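Local atomic coordinates of AlyGC (Glaciecola chathamensis, PDB entry 5GKD), a protein that cleaves the marine polysaccharide alginate as a lyase of polysaccharide lyase family 6, probably by beta-elimination and with the help of a bound calcium ion. Residues A[455-466]-A[477-488]; A[665-673]-A[690-698]. One frame throughout, in Å; residues are numbered along the deposited sequence.

Contact 1: A[455-466]-A[477-488]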
loop_
_atom_site.group_PDB
_atom_site.type_symbol
_atom_site.label_atom_id
_atom_site.label_comp_id
_atom_site.label_asym_id
_atom_site.label_seq_id
_atom_site.Cartn_x
_atom_site.Cartn_y
_atom_site.Cartn_z
ATOM N N ILE A 455 -12.111 -9.267 22.361
ATOM C CA ILE A 455 -10.807 -9.130 21.716
ATOM C C ILE A 455 -10.028 -7.966 22.330
ATOM O O ILE A 455 -8.846 -8.089 22.666
ATOM C CB ILE A 455 -10.990 -8.959 20.195
ATOM C CG1 ILE A 455 -11.368 -10.287 19.545
ATOM C CG2 ILE A 455 -9.746 -8.382 19.555
ATOM C CD1 ILE A 455 -11.903 -10.148 18.151
ATOM N N ALA A 456 -10.695 -6.831 22.525
ATOM C CA ALA A 456 -9.992 -5.626 22.942
ATOM C C ALA A 456 -9.413 -5.746 24.345
ATOM O O ALA A 456 -8.377 -5.143 24.630
ATOM C CB ALA A 456 -10.925 -4.416 22.855
ATOM N N SER A 457 -10.049 -6.499 25.238
ATOM C CA SER A 457 -9.556 -6.562 26.607
ATOM C C SER A 457 -8.799 -7.842 26.916
ATOM O O SER A 457 -8.229 -7.957 28.005
ATOM C CB SER A 457 -10.701 -6.380 27.602
ATOM O OG SER A 457 -11.659 -7.398 27.471
ATOM N N ALA A 458 -8.760 -8.794 25.987
ATOM C CA ALA A 458 -7.911 -9.960 26.148
ATOM C C ALA A 458 -6.434 -9.556 26.129
ATOM O O ALA A 458 -6.068 -8.471 25.674
ATOM C CB ALA A 458 -8.187 -10.978 25.040
ATOM N N GLU A 459 -5.587 -10.449 26.631
ATOM C CA GLU A 459 -4.143 -10.280 26.645
ATOM C C GLU A 459 -3.518 -11.238 25.644
ATOM O O GLU A 459 -4.156 -12.195 25.209
ATOM C CB GLU A 459 -3.568 -10.531 28.041
ATOM C CG GLU A 459 -3.923 -9.448 29.045
ATOM C CD GLU A 459 -3.667 -9.877 30.486
ATOM O OE1 GLU A 459 -3.321 -9.001 31.312
ATOM O OE2 GLU A 459 -3.814 -11.090 30.792
ATOM N N THR A 460 -2.266 -10.963 25.268
ATOM C CA THR A 460 -1.645 -11.704 24.177
ATOM C C THR A 460 -1.450 -13.156 24.587
ATOM O O THR A 460 -1.012 -13.449 25.700
ATOM C CB THR A 460 -0.310 -11.053 23.752
ATOM O OG1 THR A 460 0.069 -11.553 22.461
ATOM C CG2 THR A 460 0.837 -11.341 24.751
ATOM N N GLY A 461 -1.809 -14.073 23.693
ATOM C CA GLY A 461 -1.784 -15.486 24.003
ATOM C C GLY A 461 -3.093 -16.050 24.525
ATOM O O GLY A 461 -3.207 -17.268 24.656
ATOM N N ASP A 462 -4.088 -15.212 24.804
ATOM C CA ASP A 462 -5.336 -15.692 25.388
ATOM C C ASP A 462 -6.142 -16.506 24.380
ATOM O O ASP A 462 -5.889 -16.472 23.173
ATOM C CB ASP A 462 -6.178 -14.522 25.888
ATOM C CG ASP A 462 -5.675 -13.974 27.195
ATOM O OD1 ASP A 462 -4.774 -14.611 27.776
ATOM O OD2 ASP A 462 -6.174 -12.916 27.644
ATOM N N VAL A 463 -7.130 -17.245 24.894
ATOM C CA VAL A 463 -8.049 -18.032 24.072
ATOM C C VAL A 463 -9.467 -17.601 24.404
ATOM O O VAL A 463 -9.911 -17.731 25.548
ATOM C CB VAL A 463 -7.874 -19.543 24.284
ATOM C CG1 VAL A 463 -8.884 -20.318 23.446
ATOM C CG2 VAL A 463 -6.469 -19.970 23.934
ATOM N N LEU A 464 -10.173 -17.083 23.409
ATOM C CA LEU A 464 -11.570 -16.712 23.559
ATOM C C LEU A 464 -12.438 -17.922 23.220
ATOM O O LEU A 464 -12.293 -18.514 22.145
ATOM C CB LEU A 464 -11.912 -15.524 22.659
ATOM C CG LEU A 464 -11.606 -14.078 23.099
ATOM C CD1 LEU A 464 -10.223 -13.916 23.690
ATOM C CD2 LEU A 464 -11.797 -13.092 21.939
ATOM N N VAL A 465 -13.320 -18.300 24.148
ATOM C CA VAL A 465 -14.181 -19.469 24.010
ATOM C C VAL A 465 -15.610 -18.958 23.869
ATOM O O VAL A 465 -16.225 -18.525 24.850
ATOM C CB VAL A 465 -14.040 -20.430 25.194
ATOM C CG1 VAL A 465 -14.743 -21.732 24.895
ATOM C CG2 VAL A 465 -12.576 -20.673 25.491
ATOM N N LEU A 466 -16.135 -18.987 22.645
ATOM C CA LEU A 466 -17.454 -18.438 22.368
ATOM C C LEU A 466 -18.520 -19.470 22.706
ATOM O O LEU A 466 -18.469 -20.612 22.233
ATOM C CB LEU A 466 -17.585 -18.024 20.901
ATOM C CG LEU A 466 -16.422 -17.340 20.187
ATOM C CD1 LEU A 466 -16.775 -17.068 18.736
ATOM C CD2 LEU A 466 -16.039 -16.064 20.890
ATOM N N LEU A 477 -12.915 -6.172 13.599
ATOM C CA LEU A 477 -12.158 -6.799 14.677
ATOM C C LEU A 477 -10.682 -6.685 14.323
ATOM O O LEU A 477 -10.163 -7.488 13.548
ATOM C CB LEU A 477 -12.567 -8.256 14.838
ATOM C CG LEU A 477 -13.868 -8.673 15.524
ATOM C CD1 LEU A 477 -14.772 -7.515 15.823
ATOM C CD2 LEU A 477 -14.578 -9.722 14.690
ATOM N N SER A 478 -9.996 -5.682 14.862
ATOM C CA SER A 478 -8.590 -5.480 14.539
ATOM C C SER A 478 -7.743 -6.130 15.622
ATOM O O SER A 478 -7.897 -5.831 16.812
ATOM C CB SER A 478 -8.253 -3.997 14.360
ATOM O OG SER A 478 -8.780 -3.220 15.404
ATOM N N LEU A 479 -6.878 -7.038 15.202
ATOM C CA LEU A 479 -6.074 -7.865 16.088
ATOM C C LEU A 479 -4.646 -7.335 16.111
ATOM O O LEU A 479 -3.989 -7.266 15.066
ATOM C CB LEU A 479 -6.104 -9.313 15.605
ATOM C CG LEU A 479 -5.617 -10.415 16.524
ATOM C CD1 LEU A 479 -6.289 -10.311 17.877
ATOM C CD2 LEU A 479 -5.954 -11.728 15.881
ATOM N N ASP A 480 -4.173 -6.952 17.296
ATOM C CA ASP A 480 -2.807 -6.482 17.472
ATOM C C ASP A 480 -2.119 -7.279 18.568
ATOM O O ASP A 480 -1.173 -6.804 19.186
ATOM C CB ASP A 480 -2.750 -4.973 17.755
ATOM C CG ASP A 480 -3.454 -4.571 19.052
ATOM O OD1 ASP A 480 -3.937 -5.446 19.792
ATOM O OD2 ASP A 480 -3.516 -3.362 19.347
ATOM N N LYS A 481 -2.582 -8.505 18.800
ATOM C CA LYS A 481 -1.961 -9.403 19.759
ATOM C C LYS A 481 -2.115 -10.828 19.244
ATOM O O LYS A 481 -2.732 -11.067 18.203
ATOM C CB LYS A 481 -2.584 -9.222 21.143
ATOM C CG LYS A 481 -3.995 -9.777 21.245
ATOM C CD LYS A 481 -4.794 -9.137 22.371
ATOM C CE LYS A 481 -5.221 -7.746 21.997
ATOM N NZ LYS A 481 -6.173 -7.157 22.982
ATOM N N THR A 482 -1.565 -11.786 19.979
ATOM C CA THR A 482 -1.731 -13.190 19.625
ATOM C C THR A 482 -2.996 -13.715 20.298
ATOM O O THR A 482 -3.164 -13.578 21.515
ATOM C CB THR A 482 -0.501 -14.006 20.036
ATOM O OG1 THR A 482 0.652 -13.553 19.293
ATOM C CG2 THR A 482 -0.720 -15.484 19.772
ATOM N N LEU A 483 -3.893 -14.295 19.507
ATOM C CA LEU A 483 -5.215 -14.625 20.026
ATOM C C LEU A 483 -5.761 -15.863 19.337
ATOM O O LEU A 483 -5.537 -16.063 18.143
ATOM C CB LEU A 483 -6.180 -13.452 19.820
ATOM C CG LEU A 483 -7.298 -13.275 20.840
ATOM C CD1 LEU A 483 -6.748 -12.710 22.148
ATOM C CD2 LEU A 483 -8.390 -12.379 20.272
ATOM N N THR A 484 -6.482 -16.685 20.097
ATOM C CA THR A 484 -7.242 -17.811 19.565
ATOM C C THR A 484 -8.723 -17.559 19.807
ATOM O O THR A 484 -9.128 -17.249 20.930
ATOM C CB THR A 484 -6.822 -19.135 20.213
ATOM O OG1 THR A 484 -5.452 -19.413 19.905
ATOM C CG2 THR A 484 -7.670 -20.272 19.692
ATOM N N ILE A 485 -9.526 -17.678 18.757
ATOM C CA ILE A 485 -10.976 -17.600 18.859
ATOM C C ILE A 485 -11.525 -19.011 18.658
ATOM O O ILE A 485 -11.443 -19.570 17.556
ATOM C CB ILE A 485 -11.558 -16.602 17.853
ATOM C CG1 ILE A 485 -10.943 -15.218 18.095
ATOM C CG2 ILE A 485 -13.065 -16.558 17.970
ATOM C CD1 ILE A 485 -11.514 -14.129 17.258
ATOM N N ARG A 486 -12.063 -19.602 19.725
ATOM C CA ARG A 486 -12.469 -21.004 19.740
ATOM C C ARG A 486 -13.941 -21.125 20.105
ATOM O O ARG A 486 -14.389 -20.526 21.086
ATOM C CB ARG A 486 -11.624 -21.801 20.738
ATOM C CG ARG A 486 -12.037 -23.261 20.896
ATOM C CD ARG A 486 -11.173 -23.955 21.919
ATOM N NE ARG A 486 -9.773 -23.923 21.512
ATOM C CZ ARG A 486 -8.740 -24.073 22.339
ATOM N NH1 ARG A 486 -8.945 -24.269 23.639
ATOM N NH2 ARG A 486 -7.498 -24.022 21.864
ATOM N N ALA A 487 -14.688 -21.900 19.329
ATOM C CA ALA A 487 -16.068 -22.202 19.692
ATOM C C ALA A 487 -16.090 -23.231 20.812
ATOM O O ALA A 487 -15.361 -24.226 20.767
ATOM C CB ALA A 487 -16.849 -22.727 18.488
ATOM N N GLN A 488 -16.918 -22.993 21.789
ATOM C CA GLN A 488 -17.077 -23.907 22.877
ATOM C C GLN A 488 -17.509 -25.238 22.292
ATOM O O GLN A 488 -17.044 -26.260 22.668
ATOM C CB GLN A 488 -18.118 -23.346 23.779
ATOM C CG GLN A 488 -18.654 -24.320 24.760
ATOM C CD GLN A 488 -18.024 -24.127 26.067
ATOM O OE1 GLN A 488 -18.256 -23.142 26.709
ATOM N NE2 GLN A 488 -17.207 -25.051 26.460
HETATM O O HOH W 1 -3.962 -17.657 21.638
#
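Parallel pairing of neighbouring strands, 462-466 on 482-487, joins two successive coils near the start of the C-terminal parallel beta-helix, and helix 450-457 closes the inner side of the pair. Strand 441-444 pairs with 462-466, and strand 510-514 carries the stacking on beyond 482-487. Backbone bonds alternate regularly, Leu464 N to Thr484 O (2.7 Å) and then Arg486 N to Leu464 O (2.7 Å), up to Gln488 N on Leu466 O. Inward, Leu483 spreads its two methyls: CD1 meets Ala458 CB at 3.7 Å, while CD2 touches both Ile455 CG1 and Leu464 CD2. The CD1 of Ile455 reaches on to Leu477 CG (3.6 Å), the two side chains at about a right angle, and Leu466 CD1 lies against Ile485 CG2. On the other face Val463 and Thr484 stand side by side, and Val463 CG1 sits 3.9 Å above the centre of the Arg486 guanidinium plane. Before the strands pair, Lys481 folds under the helix end. Its CG starts between backbone N and carbonyl carbon (chi1 72°) and the chain bends again at chi3, which brings NZ to Ile455 O (2.8 Å) and, from above the carbonyl plane, to Ala458 O (3.0 Å). Thr460 OG1 takes the N-H of Thr482 at 165°, and Gly461 N returns a bond to Thr482 O. The lysine ammonium thus binds one carbonyl of the last helical turn and one just beyond it, where its positive charge would suit the helix dipole, while leucine and isoleucine methyls seal the helix against the first coils.

Contact 2: A[665-673]-A[690-698]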
loop_
_atom_site.group_PDB
_atom_site.type_symbol
_atom_site.label_atom_id
_atom_site.label_comp_id
_atom_site.label_asym_id
_atom_site.label_seq_id
_atom_site.Cartn_x
_atom_site.Cartn_y
_atom_site.Cartn_z
ATOM N N THR A 665 7.038 -20.324 -6.469
ATOM C CA THR A 665 7.039 -21.125 -5.253
ATOM C C THR A 665 8.075 -22.240 -5.352
ATOM O O THR A 665 8.198 -22.908 -6.379
ATOM C CB THR A 665 5.664 -21.717 -4.988
ATOM O OG1 THR A 665 5.242 -22.463 -6.129
ATOM C CG2 THR A 665 4.679 -20.608 -4.747
ATOM N N GLN A 666 8.815 -22.428 -4.273
ATOM C CA GLN A 666 10.017 -23.248 -4.261
ATOM C C GLN A 666 9.752 -24.691 -3.853
ATOM O O GLN A 666 10.510 -25.583 -4.240
ATOM C CB GLN A 666 11.038 -22.616 -3.321
ATOM C CG GLN A 666 11.235 -21.117 -3.621
ATOM C CD GLN A 666 12.615 -20.628 -3.267
ATOM O OE1 GLN A 666 13.616 -21.267 -3.600
ATOM N NE2 GLN A 666 12.681 -19.497 -2.576
ATOM N N VAL A 667 8.698 -24.941 -3.084
ATOM C CA VAL A 667 8.294 -26.289 -2.713
ATOM C C VAL A 667 6.789 -26.403 -2.933
ATOM O O VAL A 667 6.007 -25.666 -2.317
ATOM C CB VAL A 667 8.655 -26.621 -1.259
ATOM C CG1 VAL A 667 8.051 -27.968 -0.867
ATOM C CG2 VAL A 667 10.178 -26.622 -1.068
ATOM N N ASN A 668 6.383 -27.330 -3.796
ATOM C CA ASN A 668 4.978 -27.516 -4.133
ATOM C C ASN A 668 4.620 -28.982 -3.971
ATOM O O ASN A 668 5.251 -29.844 -4.591
ATOM C CB ASN A 668 4.691 -27.062 -5.560
ATOM C CG ASN A 668 5.136 -25.646 -5.816
ATOM O OD1 ASN A 668 4.500 -24.709 -5.364
ATOM N ND2 ASN A 668 6.226 -25.482 -6.552
ATOM N N LYS A 669 3.609 -29.265 -3.152
ATOM C CA LYS A 669 3.164 -30.635 -2.904
ATOM C C LYS A 669 1.640 -30.668 -2.917
ATOM O O LYS A 669 1.002 -30.140 -2.002
ATOM C CB LYS A 669 3.719 -31.153 -1.576
ATOM C CG LYS A 669 3.245 -32.552 -1.175
ATOM C CD LYS A 669 3.960 -33.042 0.101
ATOM C CE LYS A 669 3.148 -34.117 0.834
ATOM N NZ LYS A 669 3.176 -33.936 2.336
ATOM N N MET A 670 1.055 -31.281 -3.945
ATOM C CA MET A 670 -0.394 -31.456 -4.042
ATOM C C MET A 670 -0.710 -32.942 -4.144
ATOM O O MET A 670 -0.357 -33.588 -5.135
ATOM C CB MET A 670 -0.974 -30.711 -5.245
ATOM C CG MET A 670 -1.412 -29.262 -4.994
ATOM S SD MET A 670 -0.051 -28.118 -4.732
ATOM C CE MET A 670 1.029 -28.599 -6.018
ATOM N N THR A 671 -1.424 -33.464 -3.151
ATOM C CA THR A 671 -1.518 -34.899 -2.915
ATOM C C THR A 671 -2.939 -35.270 -2.514
ATOM O O THR A 671 -3.513 -34.642 -1.627
ATOM C CB THR A 671 -0.507 -35.296 -1.821
ATOM O OG1 THR A 671 0.696 -35.779 -2.424
ATOM C CG2 THR A 671 -1.056 -36.306 -0.847
ATOM N N THR A 672 -3.520 -36.258 -3.196
ATOM C CA THR A 672 -4.755 -36.895 -2.747
ATOM C C THR A 672 -5.918 -35.900 -2.684
ATOM O O THR A 672 -6.771 -35.964 -1.797
ATOM C CB THR A 672 -4.551 -37.579 -1.387
ATOM O OG1 THR A 672 -3.294 -38.255 -1.388
ATOM C CG2 THR A 672 -5.626 -38.613 -1.117
ATOM N N ASN A 673 -5.960 -34.971 -3.625
ATOM C CA ASN A 673 -7.060 -34.025 -3.702
ATOM C C ASN A 673 -8.040 -34.461 -4.786
ATOM O O ASN A 673 -7.719 -35.270 -5.649
ATOM C CB ASN A 673 -6.569 -32.605 -4.018
ATOM C CG ASN A 673 -5.490 -32.115 -3.061
ATOM O OD1 ASN A 673 -5.774 -31.742 -1.931
ATOM N ND2 ASN A 673 -4.245 -32.091 -3.533
ATOM N N PRO A 690 13.159 -25.285 -8.257
ATOM C CA PRO A 690 12.052 -25.619 -7.356
ATOM C C PRO A 690 11.642 -27.071 -7.497
ATOM O O PRO A 690 11.844 -27.704 -8.532
ATOM C CB PRO A 690 10.928 -24.687 -7.806
ATOM C CG PRO A 690 11.215 -24.437 -9.230
ATOM C CD PRO A 690 12.720 -24.420 -9.356
ATOM N N LYS A 691 11.029 -27.589 -6.432
ATOM C CA LYS A 691 10.619 -28.981 -6.323
ATOM C C LYS A 691 9.097 -29.047 -6.272
ATOM O O LYS A 691 8.478 -28.458 -5.380
ATOM C CB LYS A 691 11.236 -29.620 -5.080
ATOM C CG LYS A 691 12.751 -29.478 -5.001
ATOM C CD LYS A 691 13.304 -29.951 -3.657
ATOM C CE LYS A 691 14.787 -30.301 -3.770
ATOM N NZ LYS A 691 15.625 -29.190 -4.320
ATOM N N THR A 692 8.506 -29.780 -7.217
ATOM C CA THR A 692 7.060 -29.899 -7.357
ATOM C C THR A 692 6.655 -31.369 -7.429
ATOM O O THR A 692 7.240 -32.134 -8.201
ATOM C CB THR A 692 6.584 -29.174 -8.622
ATOM O OG1 THR A 692 6.934 -27.795 -8.539
ATOM C CG2 THR A 692 5.086 -29.302 -8.787
ATOM N N TRP A 693 5.646 -31.749 -6.636
ATOM C CA TRP A 693 5.089 -33.105 -6.624
ATOM C C TRP A 693 3.568 -33.014 -6.633
ATOM O O TRP A 693 2.972 -32.538 -5.668
ATOM C CB TRP A 693 5.539 -33.905 -5.405
ATOM C CG TRP A 693 6.908 -34.377 -5.511
ATOM C CD1 TRP A 693 7.365 -35.431 -6.256
ATOM C CD2 TRP A 693 8.045 -33.817 -4.859
ATOM N NE1 TRP A 693 8.725 -35.554 -6.107
ATOM C CE2 TRP A 693 9.167 -34.577 -5.252
ATOM C CE3 TRP A 693 8.227 -32.747 -3.974
ATOM C CZ2 TRP A 693 10.452 -34.298 -4.792
ATOM C CZ3 TRP A 693 9.501 -32.476 -3.515
ATOM C CH2 TRP A 693 10.595 -33.246 -3.927
ATOM N N VAL A 694 2.949 -33.489 -7.709
ATOM C CA VAL A 694 1.496 -33.486 -7.855
ATOM C C VAL A 694 1.096 -34.920 -8.167
ATOM O O VAL A 694 1.139 -35.343 -9.325
ATOM C CB VAL A 694 1.019 -32.529 -8.952
ATOM C CG1 VAL A 694 -0.492 -32.591 -9.073
ATOM C CG2 VAL A 694 1.486 -31.114 -8.652
ATOM N N THR A 695 0.713 -35.673 -7.137
ATOM C CA THR A 695 0.452 -37.097 -7.274
ATOM C C THR A 695 -0.805 -37.477 -6.513
ATOM O O THR A 695 -1.157 -36.855 -5.509
ATOM C CB THR A 695 1.631 -37.948 -6.760
ATOM O OG1 THR A 695 1.802 -37.729 -5.358
ATOM C CG2 THR A 695 2.921 -37.585 -7.498
ATOM N N GLY A 696 -1.476 -38.518 -7.002
ATOM C CA GLY A 696 -2.612 -39.074 -6.294
ATOM C C GLY A 696 -3.882 -38.260 -6.359
ATOM O O GLY A 696 -4.808 -38.523 -5.587
ATOM N N ASN A 697 -3.974 -37.297 -7.269
ATOM C CA ASN A 697 -5.150 -36.440 -7.330
ATOM C C ASN A 697 -6.155 -36.954 -8.361
ATOM O O ASN A 697 -5.819 -37.705 -9.277
ATOM C CB ASN A 697 -4.756 -34.994 -7.663
ATOM C CG ASN A 697 -3.700 -34.434 -6.703
ATOM O OD1 ASN A 697 -4.036 -33.919 -5.635
ATOM N ND2 ASN A 697 -2.413 -34.558 -7.078
ATOM N N VAL A 698 -7.404 -36.531 -8.203
ATOM C CA VAL A 698 -8.442 -36.751 -9.202
ATOM C C VAL A 698 -8.778 -35.415 -9.845
ATOM O O VAL A 698 -9.169 -34.466 -9.153
ATOM C CB VAL A 698 -9.697 -37.392 -8.591
ATOM C CG1 VAL A 698 -10.785 -37.469 -9.629
ATOM C CG2 VAL A 698 -9.378 -38.768 -8.024
#
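With CG beside the backbone N in both Asn673 and Asn697 (chi1 -54° in each), the two side chains run side by side, pointing the same way, with their amide planes only 9° apart. Asn697 OD1 thereby accepts two bonds, from Asn673 ND2 (2.8 Å) and from Asn673 N (3.0 Å). Asn697 ND2 gives a nearly straight bond to Met670 O (3.0 Å, 174°); the acceptor lies in the amide plane, although the donor stands above the carbonyl plane. With OD1 accepting and ND2 donating, both ends of the Asn697 amide are tied and its rotation is fixed; Met670 O takes a second donor, Thr695 N. The row continues on either side: Asn673 ND2 also bonds Met640 O, and Asn723 ND2 bonds Val694 O. At the other end of the strands Asn668 ND2 reaches Thr692 OG1 (3.1 Å) and, within its own segment, Thr665 O. Between these polar groups Met670 CE touches Val694 CG2 (3.7 Å), and Phe683 of strand 681-685 packs on both residues. Strands 667-671 and 691-695 pair in parallel register, from Lys691 N on Gln666 O to Thr695 N on Met670 O. Stacked asparagines at the turn of successive coils are the asparagine row characteristic of right-handed parallel beta-helices of the pectate lyase type.

How the contacts relate
Both contacts pair strands of successive coils in the C-terminal beta-helix, contact 1 near its beginning and contact 2 near its end, with their centres about 34 Å apart and no touch between them. Contact 1 is the more buried: a helix packs on its coil, and its inner face is almost wholly aliphatic, with a lysine serving carbonyls at the helix end. Contact 2 has no helix and is only partly buried. Its inward side chains mix polar and apolar groups, and amides brace the turn that follows the strands. Contact 1 joins coil to coil and adds the helix that packs on the coils; contact 2 is coil on coil alone, with asparagine bonds passing from one layer to the next here.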